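Local coordinates for protein biotin transporter BioY (Lactococcus lactis subsp. cremoris, PDB 4DVE) that binds biotin as the membrane-embedded S component that probably works with an energy-coupling factor ABC transporter, at residues Pro64-Leu75 against Trp106-Phe115. Residues are numbered along the deposited sequence; the frame is centred on the assembly and turned at random.
Sequences PKYGTISVGAFL and WLFTPFLIGF. With BNG (nonyl beta-D-glucopyranoside), chain F; BNG (nonyl beta-D-glucopyranoside), chain E.
Pro64 lies in the bend of helix 52-80 and packs against Gly114 and Phe111 of helix 100-119; segments 64-75 and 106-115 of these helices run antiparallel, with their axes at 164°. Its CA comes within 4.1 Å of the CA of Phe111, an approach that glycine permits: a CB on Gly114 would run into the Pro64 nitrogen. The proline CB touches CD2 of Phe111, whose ring turns an edge to the Pro64 carbonyl oxygen and to the glucose ring of a bound nonyl glucoside. One turn on, Gly67 offers bare backbone to the ring of Pro110, with Pro110 CB 3.6 Å from Gly67 C. Thr68 splits its two branches. With OG1 beside its own backbone N (chi1 -57°), the hydroxyl reaches back to donate to Pro64 O at 2.7 Å, tilted 31° from the carbonyl plane, and rests on Phe111 CB; CG2 lies between Leu107 O and the detergent tail. A valine in its place would probably leave Pro64 O without this donor in the kinked turn and set a methyl against Phe111 CB. Val71 sits against the kink at Pro110, CG2 on Pro110 CG at 3.6 Å and CG1 beside Trp106 O. Gly72 CA lies against Leu107 CD1, and its missing side chain also makes way for the end of the detergent tail. Phe74 brings CE2 to 3.9 Å from Trp106 CZ3, obliquely to the indole, while Leu75 lays CD1 on Leu107 CB and CD2 near the indole edge. The same indole touches biotin, so the interface reaches the substrate pocket. Cohesion here therefore comes from van der Waals fit, close where glycines and prolines meet and extended by Leu107, Leu75 and Trp106, with the Thr68 hydroxyl spent inside its own helix.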
loop_
_atom_site.group_PDB
_atom_site.type_symbol
_atom_site.label_atom_id
_atom_site.label_comp_id
_atom_site.label_asym_id
_atom_site.label_seq_id
_atom_site.Cartn_x
_atom_site.Cartn_y
_atom_site.Cartn_z
ATOM N N PRO A 64 8.976 8.011 -3.883
ATOM C CA PRO A 64 9.331 7.387 -2.611
ATOM C C PRO A 64 9.196 8.303 -1.398
ATOM O O PRO A 64 9.081 7.804 -0.279
ATOM C CB PRO A 64 10.788 6.968 -2.817
ATOM C CG PRO A 64 11.303 7.954 -3.846
ATOM C CD PRO A 64 10.144 8.155 -4.774
ATOM N N LYS A 65 9.195 9.615 -1.602
ATOM C CA LYS A 65 9.050 10.563 -0.478
ATOM C C LYS A 65 7.577 10.844 -0.159
ATOM O O LYS A 65 7.074 10.473 0.916
ATOM C CB LYS A 65 9.805 11.869 -0.762
ATOM C CG LYS A 65 9.689 12.915 0.350
ATOM C CD LYS A 65 10.573 14.140 0.081
ATOM C CE LYS A 65 10.567 15.033 1.325
ATOM N NZ LYS A 65 11.275 16.336 1.200
ATOM N N TYR A 66 6.894 11.461 -1.112
ATOM C CA TYR A 66 5.503 11.885 -0.928
ATOM C C TYR A 66 4.520 10.726 -0.887
ATOM O O TYR A 66 3.508 10.803 -0.190
ATOM C CB TYR A 66 5.123 12.952 -1.955
ATOM C CG TYR A 66 5.964 14.200 -1.751
ATOM C CD1 TYR A 66 5.791 15.019 -0.637
ATOM C CD2 TYR A 66 6.972 14.520 -2.633
ATOM C CE1 TYR A 66 6.602 16.135 -0.434
ATOM C CE2 TYR A 66 7.793 15.607 -2.430
ATOM C CZ TYR A 66 7.605 16.409 -1.337
ATOM O OH TYR A 66 8.444 17.500 -1.210
ATOM N N GLY A 67 4.827 9.631 -1.582
ATOM C CA GLY A 67 4.037 8.410 -1.419
ATOM C C GLY A 67 4.085 7.896 0.003
ATOM O O GLY A 67 3.060 7.525 0.590
ATOM N N THR A 68 5.275 7.917 0.597
ATOM C CA THR A 68 5.434 7.502 1.979
ATOM C C THR A 68 4.735 8.434 2.971
ATOM O O THR A 68 4.132 7.988 3.962
ATOM C CB THR A 68 6.933 7.336 2.335
ATOM O OG1 THR A 68 7.517 6.392 1.425
ATOM C CG2 THR A 68 7.104 6.840 3.761
ATOM N N ILE A 69 4.799 9.732 2.698
ATOM C CA ILE A 69 4.136 10.706 3.543
ATOM C C ILE A 69 2.625 10.471 3.505
ATOM O O ILE A 69 1.986 10.498 4.547
ATOM C CB ILE A 69 4.525 12.143 3.134
ATOM C CG1 ILE A 69 6.002 12.394 3.500
ATOM C CG2 ILE A 69 3.632 13.201 3.791
ATOM C CD1 ILE A 69 6.524 13.729 3.008
ATOM N N SER A 70 2.061 10.271 2.316
ATOM C CA SER A 70 0.621 10.026 2.189
ATOM C C SER A 70 0.132 8.823 2.995
ATOM O O SER A 70 -0.944 8.886 3.615
ATOM C CB SER A 70 0.231 9.770 0.726
ATOM O OG SER A 70 0.100 10.974 0.058
ATOM N N VAL A 71 0.865 7.712 2.890
ATOM C CA VAL A 71 0.562 6.466 3.636
ATOM C C VAL A 71 0.792 6.678 5.125
ATOM O O VAL A 71 0.005 6.239 5.972
ATOM C CB VAL A 71 1.368 5.240 3.085
ATOM C CG1 VAL A 71 1.262 4.017 4.014
ATOM C CG2 VAL A 71 0.884 4.909 1.670
ATOM N N GLY A 72 1.863 7.386 5.443
ATOM C CA GLY A 72 2.189 7.721 6.814
ATOM C C GLY A 72 1.080 8.484 7.481
ATOM O O GLY A 72 0.734 8.206 8.632
ATOM N N ALA A 73 0.500 9.428 6.750
ATOM C CA ALA A 73 -0.551 10.246 7.299
ATOM C C ALA A 73 -1.782 9.395 7.594
ATOM O O ALA A 73 -2.452 9.590 8.608
ATOM C CB ALA A 73 -0.882 11.416 6.358
ATOM N N PHE A 74 -2.097 8.487 6.673
ATOM C CA PHE A 74 -3.199 7.547 6.838
ATOM C C PHE A 74 -2.978 6.696 8.110
ATOM O O PHE A 74 -3.863 6.552 8.953
ATOM C CB PHE A 74 -3.309 6.652 5.579
ATOM C CG PHE A 74 -4.006 5.343 5.813
ATOM C CD1 PHE A 74 -5.362 5.298 6.091
ATOM C CD2 PHE A 74 -3.307 4.143 5.745
ATOM C CE1 PHE A 74 -6.009 4.077 6.346
ATOM C CE2 PHE A 74 -3.961 2.927 5.968
ATOM C CZ PHE A 74 -5.296 2.903 6.277
ATOM N N LEU A 75 -1.784 6.133 8.231
ATOM C CA LEU A 75 -1.459 5.270 9.358
ATOM C C LEU A 75 -1.485 6.050 10.679
ATOM O O LEU A 75 -1.980 5.539 11.696
ATOM C CB LEU A 75 -0.089 4.595 9.149
ATOM C CG LEU A 75 -0.004 3.599 8.010
ATOM C CD1 LEU A 75 1.443 3.108 7.794
ATOM C CD2 LEU A 75 -0.922 2.432 8.296
ATOM N N TRP A 106 3.101 -1.761 5.245
ATOM C CA TRP A 106 2.508 -0.716 4.384
ATOM C C TRP A 106 3.258 0.597 4.430
ATOM O O TRP A 106 3.371 1.258 3.427
ATOM C CB TRP A 106 1.069 -0.436 4.728
ATOM C CG TRP A 106 0.068 -1.507 4.430
ATOM C CD1 TRP A 106 0.245 -2.705 3.733
ATOM C CD2 TRP A 106 -1.329 -1.507 4.853
ATOM N NE1 TRP A 106 -0.917 -3.410 3.686
ATOM C CE2 TRP A 106 -1.910 -2.740 4.347
ATOM C CE3 TRP A 106 -2.130 -0.618 5.550
ATOM C CZ2 TRP A 106 -3.249 -3.059 4.549
ATOM C CZ3 TRP A 106 -3.477 -0.934 5.727
ATOM C CH2 TRP A 106 -4.018 -2.139 5.256
ATOM N N LEU A 107 3.768 0.984 5.599
ATOM C CA LEU A 107 4.582 2.170 5.717
ATOM C C LEU A 107 5.810 2.170 4.803
ATOM O O LEU A 107 6.195 3.220 4.324
ATOM C CB LEU A 107 5.026 2.395 7.161
ATOM C CG LEU A 107 5.810 3.696 7.404
ATOM C CD1 LEU A 107 4.979 4.941 7.015
ATOM C CD2 LEU A 107 6.264 3.748 8.854
ATOM N N PHE A 108 6.407 1.006 4.531
ATOM C CA PHE A 108 7.618 0.925 3.716
ATOM C C PHE A 108 7.368 0.680 2.237
ATOM O O PHE A 108 8.241 0.922 1.419
ATOM C CB PHE A 108 8.515 -0.200 4.252
ATOM C CG PHE A 108 9.009 0.071 5.613
ATOM C CD1 PHE A 108 10.152 0.844 5.805
ATOM C CD2 PHE A 108 8.305 -0.377 6.721
ATOM C CE1 PHE A 108 10.595 1.130 7.087
ATOM C CE2 PHE A 108 8.741 -0.096 8.003
ATOM C CZ PHE A 108 9.884 0.662 8.191
ATOM N N THR A 109 6.187 0.177 1.910
ATOM C CA THR A 109 5.824 -0.187 0.542
ATOM C C THR A 109 5.980 0.965 -0.462
ATOM O O THR A 109 6.596 0.754 -1.505
ATOM C CB THR A 109 4.393 -0.773 0.516
ATOM O OG1 THR A 109 4.416 -2.008 1.242
ATOM C CG2 THR A 109 3.844 -0.999 -0.901
ATOM N N PRO A 110 5.449 2.164 -0.155
ATOM C CA PRO A 110 5.580 3.242 -1.168
ATOM C C PRO A 110 6.999 3.694 -1.349
ATOM O O PRO A 110 7.362 4.063 -2.442
ATOM C CB PRO A 110 4.703 4.388 -0.629
ATOM C CG PRO A 110 4.258 3.963 0.704
ATOM C CD PRO A 110 4.533 2.534 0.937
ATOM N N PHE A 111 7.813 3.608 -0.297
ATOM C CA PHE A 111 9.218 3.943 -0.427
ATOM C C PHE A 111 9.929 2.943 -1.352
ATOM O O PHE A 111 10.639 3.309 -2.276
ATOM C CB PHE A 111 9.919 3.965 0.944
ATOM C CG PHE A 111 11.385 4.122 0.808
ATOM C CD1 PHE A 111 12.229 3.024 0.874
ATOM C CD2 PHE A 111 11.922 5.364 0.473
ATOM C CE1 PHE A 111 13.598 3.171 0.679
ATOM C CE2 PHE A 111 13.289 5.521 0.277
ATOM C CZ PHE A 111 14.121 4.418 0.371
ATOM N N LEU A 112 9.719 1.662 -1.095
ATOM C CA LEU A 112 10.318 0.633 -1.915
ATOM C C LEU A 112 9.870 0.712 -3.351
ATOM O O LEU A 112 10.701 0.669 -4.251
ATOM C CB LEU A 112 10.030 -0.751 -1.334
ATOM C CG LEU A 112 10.716 -0.975 0.012
ATOM C CD1 LEU A 112 10.141 -2.215 0.744
ATOM C CD2 LEU A 112 12.226 -1.112 -0.176
ATOM N N ILE A 113 8.566 0.782 -3.585
ATOM C CA ILE A 113 8.042 0.857 -4.955
ATOM C C ILE A 113 8.580 2.121 -5.668
ATOM O O ILE A 113 9.118 2.047 -6.780
ATOM C CB ILE A 113 6.496 0.824 -4.977
ATOM C CG1 ILE A 113 5.994 -0.583 -4.579
ATOM C CG2 ILE A 113 5.967 1.217 -6.358
ATOM C CD1 ILE A 113 4.475 -0.734 -4.528
ATOM N N GLY A 114 8.467 3.264 -5.002
ATOM C CA GLY A 114 8.909 4.548 -5.568
ATOM C C GLY A 114 10.407 4.573 -5.854
ATOM O O GLY A 114 10.854 5.070 -6.907
ATOM N N PHE A 115 11.181 4.051 -4.910
ATOM C CA PHE A 115 12.627 3.974 -5.052
ATOM C C PHE A 115 13.082 3.155 -6.276
ATOM O O PHE A 115 13.981 3.573 -7.014
ATOM C CB PHE A 115 13.261 3.361 -3.799
ATOM C CG PHE A 115 14.760 3.251 -3.886
ATOM C CD1 PHE A 115 15.569 4.320 -3.521
ATOM C CD2 PHE A 115 15.358 2.085 -4.331
ATOM C CE1 PHE A 115 16.961 4.227 -3.623
ATOM C CE2 PHE A 115 16.738 1.985 -4.437
ATOM C CZ PHE A 115 17.541 3.063 -4.089
HETATM C C1 BNG F . 14.332 9.113 -0.725
HETATM C C2 BNG F . 14.398 9.601 -2.167
HETATM C C3 BNG F . 15.149 8.606 -3.045
HETATM C C4 BNG F . 16.477 8.212 -2.410
HETATM C C5 BNG F . 16.287 7.810 -0.953
HETATM C C6 BNG F . 17.625 7.490 -0.296
HETATM C "C1'" BNG F . 13.358 9.601 1.371
HETATM C "C2'" BNG F . 11.868 9.811 1.614
HETATM C "C3'" BNG F . 11.584 10.048 3.093
HETATM C "C4'" BNG F . 10.301 9.347 3.521
HETATM C "C5'" BNG F . 9.491 10.223 4.470
HETATM C "C6'" BNG F . 9.000 9.420 5.669
HETATM C "C7'" BNG F . 7.596 9.852 6.076
HETATM C "C8'" BNG F . 7.179 9.190 7.385
HETATM C "C9'" BNG F . 5.738 9.507 7.717
HETATM O O1 BNG F . 13.705 10.107 0.084
HETATM O O2 BNG F . 13.069 9.775 -2.673
HETATM O O3 BNG F . 15.389 9.191 -4.331
HETATM O O4 BNG F . 17.047 7.118 -3.137
HETATM O O5 BNG F . 15.652 8.872 -0.245
HETATM O O6 BNG F . 17.767 8.265 0.900
HETATM C C1 BNG E . -2.630 14.758 4.505
HETATM C C2 BNG E . -1.544 14.539 3.458
HETATM C C3 BNG E . -0.274 15.299 3.822
HETATM C C4 BNG E . -0.586 16.749 4.170
HETATM C C5 BNG E . -1.729 16.836 5.174
HETATM C C6 BNG E . -2.092 18.287 5.466
HETATM C "C1'" BNG E . -4.911 14.373 4.979
HETATM C "C2'" BNG E . -6.233 14.126 4.261
HETATM C "C3'" BNG E . -7.241 13.459 5.190
HETATM C "C4'" BNG E . -8.475 13.002 4.419
HETATM C "C5'" BNG E . -9.523 12.422 5.360
HETATM C "C6'" BNG E . -10.644 11.746 4.578
HETATM C "C7'" BNG E . -11.831 11.438 5.483
HETATM C "C8'" BNG E . -12.840 10.542 4.774
HETATM C "C9'" BNG E . -13.255 11.137 3.446
HETATM O O1 BNG E . -3.830 14.112 4.086
HETATM O O2 BNG E . -1.252 13.141 3.358
HETATM O O3 BNG E . 0.639 15.259 2.719
HETATM O O4 BNG E . 0.582 17.369 4.722
HETATM O O5 BNG E . -2.870 16.155 4.656
HETATM O O6 BNG E . -3.396 18.344 6.053
#